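Local atomic coordinates of quinone oxidoreductase (Escherichia coli, PDB entry 1QOR), a protein that catalyses the NADPH-dependent one-electron reduction of quinones to semiquinones, working as a homodimer. Residues Val33-Ile38 and Val85-Ser90; Ser114-Ala119 and Ser322-Pro327. All coordinates share one frame; numbering follows the deposited sequence.

In the fold
The two contacts lie on the same side of the chain's centre, with their own centres about 9 Å apart. Interaction 1 comes first along the chain and joins strands 30-35 and 84-87 within the GroES-like part; interaction 2 follows and brings the last strand, 324-326, against the start of helix 115-135. They share one curled mixed sheet, in which strands 37-39 and 324-326 are antiparallel neighbours, with a probable hydrogen bond from Ile38 N to Leu325 O. Val86 also packs on Ala118. The C-terminus therefore returns past the nucleotide-binding Rossmann part to complete the domain begun near the N-terminus, as in other members of the alcohol dehydrogenase family.

Interaction 1 of 2, residues Val33-Ile38 and Val85-Ser90; sequences VENKAI and VVYAQS
Tyr87 meets Val33 and Asn35 because its CG sits between the backbone N and the carbonyl carbon (chi1 52°), a rotation that carries the ring away from its own strand and across to 33-35, with the hydroxyl leading. In Val33, CG1 lies anti to the backbone N (chi1 172°) and reaches the ring, while CG2 is left to face Val85. Val33 CG1 approaches the edge of the ring near its plane, 4.2 Å from Tyr87 CE2, and Val33 CG2 packs on Val85 CG2 at 3.8 Å. The Asn35 side chain comes in at about a right angle to Tyr87, bringing its amide to the phenol end, with Asn35 CG 3.2 Å from Tyr87 OH and the amide plane turned 42° from the ring. An alanine in place of Asn35 is likely to leave the buried Tyr87 hydroxyl without this polar neighbour and to open a gap beside the ring. Tyr87 also touches His99 and Ile101 of strand 98-102, and Val33 touches Ile101, so the same apolar cluster takes in a third strand. Beyond Asn35 the chain turns a corner at a classic beta bulge, where Lys36 and Ala37 both face Ala66. Strands 33-35 and 85-87 cross at 81° with their axes 9.3 Å apart and meet through side chains, an arrangement that fits the curled, barrel-like sheet of a GroES-like domain.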
ATOM      1  N   VAL A  33       3.995  -6.579  38.118  1.00 35.94           N
ATOM      2  CA  VAL A  33       5.267  -5.857  38.108  1.00 35.35           C
ATOM      3  C   VAL A  33       5.226  -4.552  38.855  1.00 35.09           C
ATOM      4  O   VAL A  33       4.264  -3.798  38.748  1.00 34.93           O
ATOM      5  CB  VAL A  33       5.712  -5.581  36.638  1.00 34.94           C
ATOM      6  CG1 VAL A  33       6.927  -4.677  36.568  1.00 33.28           C
ATOM      7  CG2 VAL A  33       5.954  -6.900  35.912  1.00 34.49           C
ATOM      8  N   GLU A  34       6.217  -4.332  39.699  1.00 35.91           N
ATOM      9  CA  GLU A  34       6.293  -3.070  40.407  1.00 38.34           C
ATOM     10  C   GLU A  34       7.105  -2.229  39.419  1.00 37.72           C
ATOM     11  O   GLU A  34       8.301  -2.526  39.178  1.00 38.51           O
ATOM     12  CB  GLU A  34       7.092  -3.202  41.688  1.00 42.26           C
ATOM     13  CG  GLU A  34       6.475  -4.005  42.804  1.00 48.04           C
ATOM     14  CD  GLU A  34       7.489  -4.174  43.934  1.00 52.12           C
ATOM     15  OE1 GLU A  34       7.916  -3.142  44.534  1.00 53.99           O
ATOM     16  OE2 GLU A  34       7.925  -5.334  44.160  1.00 54.85           O
ATOM     17  N   ASN A  35       6.471  -1.211  38.838  1.00 35.14           N
ATOM     18  CA  ASN A  35       7.111  -0.378  37.835  1.00 32.91           C
ATOM     19  C   ASN A  35       8.144   0.572  38.421  1.00 32.51           C
ATOM     20  O   ASN A  35       7.895   1.196  39.438  1.00 32.24           O
ATOM     21  CB  ASN A  35       6.053   0.367  37.017  1.00 30.22           C
ATOM     22  CG  ASN A  35       5.218  -0.577  36.106  1.00 29.41           C
ATOM     23  OD1 ASN A  35       4.085  -0.251  35.754  1.00 30.03           O
ATOM     24  ND2 ASN A  35       5.773  -1.718  35.727  1.00 25.00           N
ATOM     25  N   LYS A  36       9.315   0.632  37.782  1.00 32.40           N
ATOM     26  CA  LYS A  36      10.451   1.494  38.197  1.00 32.11           C
ATOM     27  C   LYS A  36      10.594   2.660  37.238  1.00 30.84           C
ATOM     28  O   LYS A  36      11.021   3.752  37.626  1.00 31.59           O
ATOM     29  CB  LYS A  36      11.755   0.703  38.161  1.00 33.58           C
ATOM     30  CG  LYS A  36      11.745  -0.542  39.036  1.00 35.57           C
ATOM     31  CD  LYS A  36      11.597  -0.079  40.442  1.00 38.03           C
ATOM     32  CE  LYS A  36      11.498  -1.213  41.398  1.00 40.41           C
ATOM     33  NZ  LYS A  36      11.283  -0.605  42.756  1.00 43.79           N
ATOM     34  N   ALA A  37      10.280   2.401  35.969  1.00 29.18           N
ATOM     35  CA  ALA A  37      10.330   3.426  34.927  1.00 27.19           C
ATOM     36  C   ALA A  37       9.174   3.133  33.947  1.00 25.39           C
ATOM     37  O   ALA A  37       8.930   1.978  33.608  1.00 24.72           O
ATOM     38  CB  ALA A  37      11.697   3.418  34.218  1.00 25.64           C
ATOM     39  N   ILE A  38       8.483   4.183  33.511  1.00 24.13           N
ATOM     40  CA  ILE A  38       7.321   4.073  32.616  1.00 23.52           C
ATOM     41  C   ILE A  38       7.549   4.873  31.319  1.00 22.53           C
ATOM     42  O   ILE A  38       7.841   6.072  31.371  1.00 21.62           O
ATOM     43  CB  ILE A  38       6.043   4.669  33.341  1.00 24.18           C
ATOM     44  CG1 ILE A  38       5.816   3.949  34.685  1.00 25.65           C
ATOM     45  CG2 ILE A  38       4.773   4.607  32.429  1.00 24.45           C
ATOM     46  CD1 ILE A  38       4.794   4.636  35.585  1.00 26.14           C
ATOM     47  N   VAL A  85      12.066  -7.064  34.226  1.00 29.13           N
ATOM     48  CA  VAL A  85      11.420  -7.188  32.910  1.00 26.77           C
ATOM     49  C   VAL A  85      10.983  -5.858  32.312  1.00 25.58           C
ATOM     50  O   VAL A  85      10.891  -4.838  33.021  1.00 25.93           O
ATOM     51  CB  VAL A  85      10.133  -8.084  32.992  1.00 25.41           C
ATOM     52  CG1 VAL A  85      10.447  -9.444  33.535  1.00 23.68           C
ATOM     53  CG2 VAL A  85       9.095  -7.409  33.857  1.00 25.08           C
ATOM     54  N   VAL A  86      10.750  -5.871  30.998  1.00 24.08           N
ATOM     55  CA  VAL A  86      10.217  -4.711  30.300  1.00 22.79           C
ATOM     56  C   VAL A  86       9.045  -5.247  29.476  1.00 22.44           C
ATOM     57  O   VAL A  86       9.063  -6.391  28.991  1.00 22.43           O
ATOM     58  CB  VAL A  86      11.099  -4.119  29.126  1.00 23.47           C
ATOM     59  CG1 VAL A  86      11.228  -2.613  29.236  1.00 23.22           C
ATOM     60  CG2 VAL A  86      12.344  -4.898  28.824  1.00 22.47           C
ATOM     61  N   TYR A  87       8.113  -4.369  29.171  1.00 21.25           N
ATOM     62  CA  TYR A  87       7.010  -4.753  28.313  1.00 21.60           C
ATOM     63  C   TYR A  87       6.555  -3.518  27.541  1.00 20.93           C
ATOM     64  O   TYR A  87       6.689  -2.382  28.033  1.00 19.97           O
ATOM     65  CB  TYR A  87       5.864  -5.383  29.114  1.00 21.26           C
ATOM     66  CG  TYR A  87       5.404  -4.577  30.279  1.00 22.26           C
ATOM     67  CD1 TYR A  87       4.400  -3.623  30.147  1.00 21.92           C
ATOM     68  CD2 TYR A  87       5.980  -4.775  31.535  1.00 23.41           C
ATOM     69  CE1 TYR A  87       3.981  -2.883  31.253  1.00 23.53           C
ATOM     70  CE2 TYR A  87       5.575  -4.053  32.635  1.00 24.01           C
ATOM     71  CZ  TYR A  87       4.575  -3.107  32.501  1.00 25.56           C
ATOM     72  OH  TYR A  87       4.198  -2.400  33.649  1.00 28.70           O
ATOM     73  N   ALA A  88       6.073  -3.746  26.315  1.00 21.99           N
ATOM     74  CA  ALA A  88       5.593  -2.674  25.430  1.00 23.09           C
ATOM     75  C   ALA A  88       4.103  -2.807  25.080  1.00 24.56           C
ATOM     76  O   ALA A  88       3.463  -1.842  24.607  1.00 24.17           O
ATOM     77  CB  ALA A  88       6.395  -2.696  24.136  1.00 21.22           C
ATOM     78  N   GLN A  89       3.557  -4.005  25.290  1.00 25.60           N
ATOM     79  CA  GLN A  89       2.176  -4.285  24.884  1.00 27.08           C
ATOM     80  C   GLN A  89       1.283  -4.819  25.996  1.00 27.19           C
ATOM     81  O   GLN A  89       0.706  -5.878  25.849  1.00 28.82           O
ATOM     82  CB  GLN A  89       2.214  -5.328  23.751  1.00 26.27           C
ATOM     83  CG  GLN A  89       3.028  -4.914  22.544  1.00 28.16           C
ATOM     84  CD  GLN A  89       3.588  -6.110  21.783  1.00 29.91           C
ATOM     85  OE1 GLN A  89       4.460  -6.860  22.294  1.00 30.50           O
ATOM     86  NE2 GLN A  89       3.081  -6.316  20.560  1.00 29.03           N
ATOM     87  N   SER A  90       1.184  -4.134  27.119  1.00 26.16           N
ATOM     88  CA  SER A  90       0.351  -4.653  28.171  1.00 24.49           C
ATOM     89  C   SER A  90      -1.036  -4.082  27.932  1.00 26.56           C
ATOM     90  O   SER A  90      -1.213  -3.205  27.088  1.00 27.67           O
ATOM     91  CB  SER A  90       0.860  -4.141  29.509  1.00 22.28           C
ATOM     92  OG  SER A  90       0.575  -2.750  29.626  1.00 19.95           O
TER

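Interaction 2 of 2, residues Ser114-Ala119 and Ser322-Pro327; sequences SFEQAA and SSLLIP
Leu324 is the tight centre of the contact, pressing both of its methyl groups onto the first turn of helix 115-135. With CG anti to its carbonyl carbon (chi1 -71°), the side chain straddles residues one turn apart: Leu324 CD2 lies 3.5 Å from Ala119 CB, closer than usual for two carbons, while Leu324 CD1 rests 3.8 Å from Glu116 CB and also close to the carbonyl oxygen of Glu116. Ala119 has a second neighbour in Ala37, so this small side chain packs over two neighbouring strands of the curled sheet. The helix begins here with a capping box. Gln117 N donates to Ser114 OG at 3.0 Å, and in return Ser114 N donates to Gln117 OE1 at 2.8 Å, an almost straight bond (168° at the hydrogen) in the carbonyl plane and directed at a lone pair. Strand 324-326 runs at 139° to the segment of helix beside it. Toward the C-terminus the fit is looser and partly exposed: the side chains of Glu116 and Ile326 cross at about a right angle, and Glu116 OE2 comes only within 3.9 Å of Ile326 CD1. The charge of Glu116 is met instead by a salt bridge from OE1 to Lys301. At the other end of the contact a water fills in between the backbones, 2.8 Å from Ala119 O and equally near Ser323 O.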
ATOM      1  N   SER A 114      19.513  -0.742  32.143  1.00 27.33           N
ATOM      2  CA  SER A 114      18.774  -0.162  33.241  1.00 27.34           C
ATOM      3  C   SER A 114      17.264  -0.024  32.955  1.00 28.40           C
ATOM      4  O   SER A 114      16.839   0.049  31.793  1.00 28.77           O
ATOM      5  CB  SER A 114      19.346   1.196  33.548  1.00 25.42           C
ATOM      6  OG  SER A 114      18.794   2.162  32.697  1.00 24.52           O
ATOM      7  N   PHE A 115      16.477   0.137  34.016  1.00 28.78           N
ATOM      8  CA  PHE A 115      15.027   0.263  33.869  1.00 29.79           C
ATOM      9  C   PHE A 115      14.683   1.496  33.088  1.00 30.26           C
ATOM     10  O   PHE A 115      13.766   1.446  32.274  1.00 30.22           O
ATOM     11  CB  PHE A 115      14.296   0.274  35.224  1.00 29.05           C
ATOM     12  CG  PHE A 115      14.317  -1.046  35.918  1.00 28.11           C
ATOM     13  CD1 PHE A 115      13.956  -2.189  35.250  1.00 28.35           C
ATOM     14  CD2 PHE A 115      14.686  -1.139  37.248  1.00 28.86           C
ATOM     15  CE1 PHE A 115      13.960  -3.432  35.903  1.00 30.15           C
ATOM     16  CE2 PHE A 115      14.691  -2.361  37.904  1.00 28.64           C
ATOM     17  CZ  PHE A 115      14.331  -3.507  37.232  1.00 29.27           C
ATOM     18  N   GLU A 116      15.427   2.585  33.310  1.00 30.43           N
ATOM     19  CA  GLU A 116      15.185   3.839  32.600  1.00 30.12           C
ATOM     20  C   GLU A 116      15.552   3.721  31.117  1.00 29.59           C
ATOM     21  O   GLU A 116      14.932   4.379  30.270  1.00 28.57           O
ATOM     22  CB  GLU A 116      15.993   4.965  33.221  1.00 32.50           C
ATOM     23  CG  GLU A 116      15.644   5.261  34.669  1.00 37.12           C
ATOM     24  CD  GLU A 116      16.050   6.675  35.106  1.00 39.95           C
ATOM     25  OE1 GLU A 116      16.870   7.322  34.408  1.00 41.27           O
ATOM     26  OE2 GLU A 116      15.529   7.149  36.147  1.00 42.68           O
ATOM     27  N   GLN A 117      16.562   2.899  30.804  1.00 27.95           N
ATOM     28  CA  GLN A 117      16.983   2.712  29.415  1.00 28.16           C
ATOM     29  C   GLN A 117      15.973   1.868  28.691  1.00 26.66           C
ATOM     30  O   GLN A 117      15.701   2.086  27.509  1.00 26.30           O
ATOM     31  CB  GLN A 117      18.321   1.988  29.307  1.00 29.07           C
ATOM     32  CG  GLN A 117      19.514   2.820  29.652  1.00 32.68           C
ATOM     33  CD  GLN A 117      20.784   1.985  29.634  1.00 36.27           C
ATOM     34  OE1 GLN A 117      20.856   0.908  30.251  1.00 37.10           O
ATOM     35  NE2 GLN A 117      21.777   2.444  28.880  1.00 37.77           N
ATOM     36  N   ALA A 118      15.462   0.874  29.406  1.00 25.42           N
ATOM     37  CA  ALA A 118      14.488  -0.055  28.867  1.00 24.48           C
ATOM     38  C   ALA A 118      13.156   0.640  28.548  1.00 23.81           C
ATOM     39  O   ALA A 118      12.644   0.516  27.432  1.00 24.00           O
ATOM     40  CB  ALA A 118      14.296  -1.207  29.833  1.00 24.21           C
ATOM     41  N   ALA A 119      12.641   1.432  29.484  1.00 22.49           N
ATOM     42  CA  ALA A 119      11.380   2.141  29.281  1.00 22.36           C
ATOM     43  C   ALA A 119      11.523   3.312  28.290  1.00 22.85           C
ATOM     44  O   ALA A 119      10.514   3.916  27.856  1.00 22.98           O
ATOM     45  CB  ALA A 119      10.834   2.657  30.628  1.00 21.36           C
ATOM     46  N   SER A 322      13.300  10.268  23.914  1.00 21.51           N
ATOM     47  CA  SER A 322      12.317   9.759  24.836  1.00 21.23           C
ATOM     48  C   SER A 322      12.115  10.507  26.169  1.00 23.31           C
ATOM     49  O   SER A 322      12.980  11.278  26.632  1.00 22.82           O
ATOM     50  CB  SER A 322      12.664   8.324  25.115  1.00 21.35           C
ATOM     51  OG  SER A 322      12.705   7.576  23.914  1.00 22.53           O
ATOM     52  N   SER A 323      10.912  10.324  26.730  1.00 24.46           N
ATOM     53  CA  SER A 323      10.487  10.874  28.013  1.00 23.85           C
ATOM     54  C   SER A 323      10.147   9.680  28.893  1.00 24.21           C
ATOM     55  O   SER A 323       9.924   8.540  28.404  1.00 23.15           O
ATOM     56  CB  SER A 323       9.237  11.753  27.875  1.00 25.53           C
ATOM     57  OG  SER A 323       9.492  12.979  27.195  1.00 26.97           O
ATOM     58  N   LEU A 324      10.095   9.924  30.191  1.00 24.46           N
ATOM     59  CA  LEU A 324       9.774   8.855  31.107  1.00 26.31           C
ATOM     60  C   LEU A 324       8.946   9.367  32.256  1.00 27.25           C
ATOM     61  O   LEU A 324       8.966  10.564  32.554  1.00 27.03           O
ATOM     62  CB  LEU A 324      11.047   8.268  31.712  1.00 26.33           C
ATOM     63  CG  LEU A 324      11.993   7.422  30.882  1.00 27.24           C
ATOM     64  CD1 LEU A 324      13.255   7.203  31.701  1.00 27.23           C
ATOM     65  CD2 LEU A 324      11.352   6.086  30.522  1.00 27.23           C
ATOM     66  N   LEU A 325       8.178   8.454  32.839  1.00 27.59           N
ATOM     67  CA  LEU A 325       7.412   8.726  34.048  1.00 29.23           C
ATOM     68  C   LEU A 325       8.066   7.828  35.107  1.00 29.04           C
ATOM     69  O   LEU A 325       8.327   6.631  34.877  1.00 26.65           O
ATOM     70  CB  LEU A 325       5.925   8.355  33.912  1.00 29.56           C
ATOM     71  CG  LEU A 325       5.007   9.237  33.063  1.00 31.17           C
ATOM     72  CD1 LEU A 325       3.563   8.622  33.109  1.00 31.14           C
ATOM     73  CD2 LEU A 325       5.019  10.704  33.547  1.00 29.27           C
ATOM     74  N   ILE A 326       8.381   8.425  36.246  1.00 31.17           N
ATOM     75  CA  ILE A 326       9.015   7.680  37.331  1.00 34.12           C
ATOM     76  C   ILE A 326       8.021   7.540  38.472  1.00 35.77           C
ATOM     77  O   ILE A 326       7.499   8.548  38.961  1.00 35.92           O
ATOM     78  CB  ILE A 326      10.302   8.405  37.858  1.00 33.97           C
ATOM     79  CG1 ILE A 326      11.179   8.840  36.676  1.00 33.12           C
ATOM     80  CG2 ILE A 326      11.081   7.476  38.779  1.00 31.97           C
ATOM     81  CD1 ILE A 326      11.648   7.690  35.798  1.00 31.86           C
ATOM     82  N   PRO A 327       7.647   6.289  38.803  1.00 38.04           N
ATOM     83  CA  PRO A 327       6.713   5.879  39.858  1.00 39.68           C
ATOM     84  C   PRO A 327       7.280   6.262  41.223  1.00 41.76           C
ATOM     85  O   PRO A 327       6.470   6.578  42.121  1.00 43.56           O
ATOM     86  CB  PRO A 327       6.703   4.355  39.737  1.00 39.28           C
ATOM     87  CG  PRO A 327       7.056   4.105  38.343  1.00 39.13           C
ATOM     88  CD  PRO A 327       8.137   5.111  38.072  1.00 38.38           C
ATOM     89  OXT PRO A 327       8.529   6.208  41.387  1.00 43.00           O
TER
HETATM   90  O   HOH W   1       9.646   6.335  26.752  1.00 20.37           O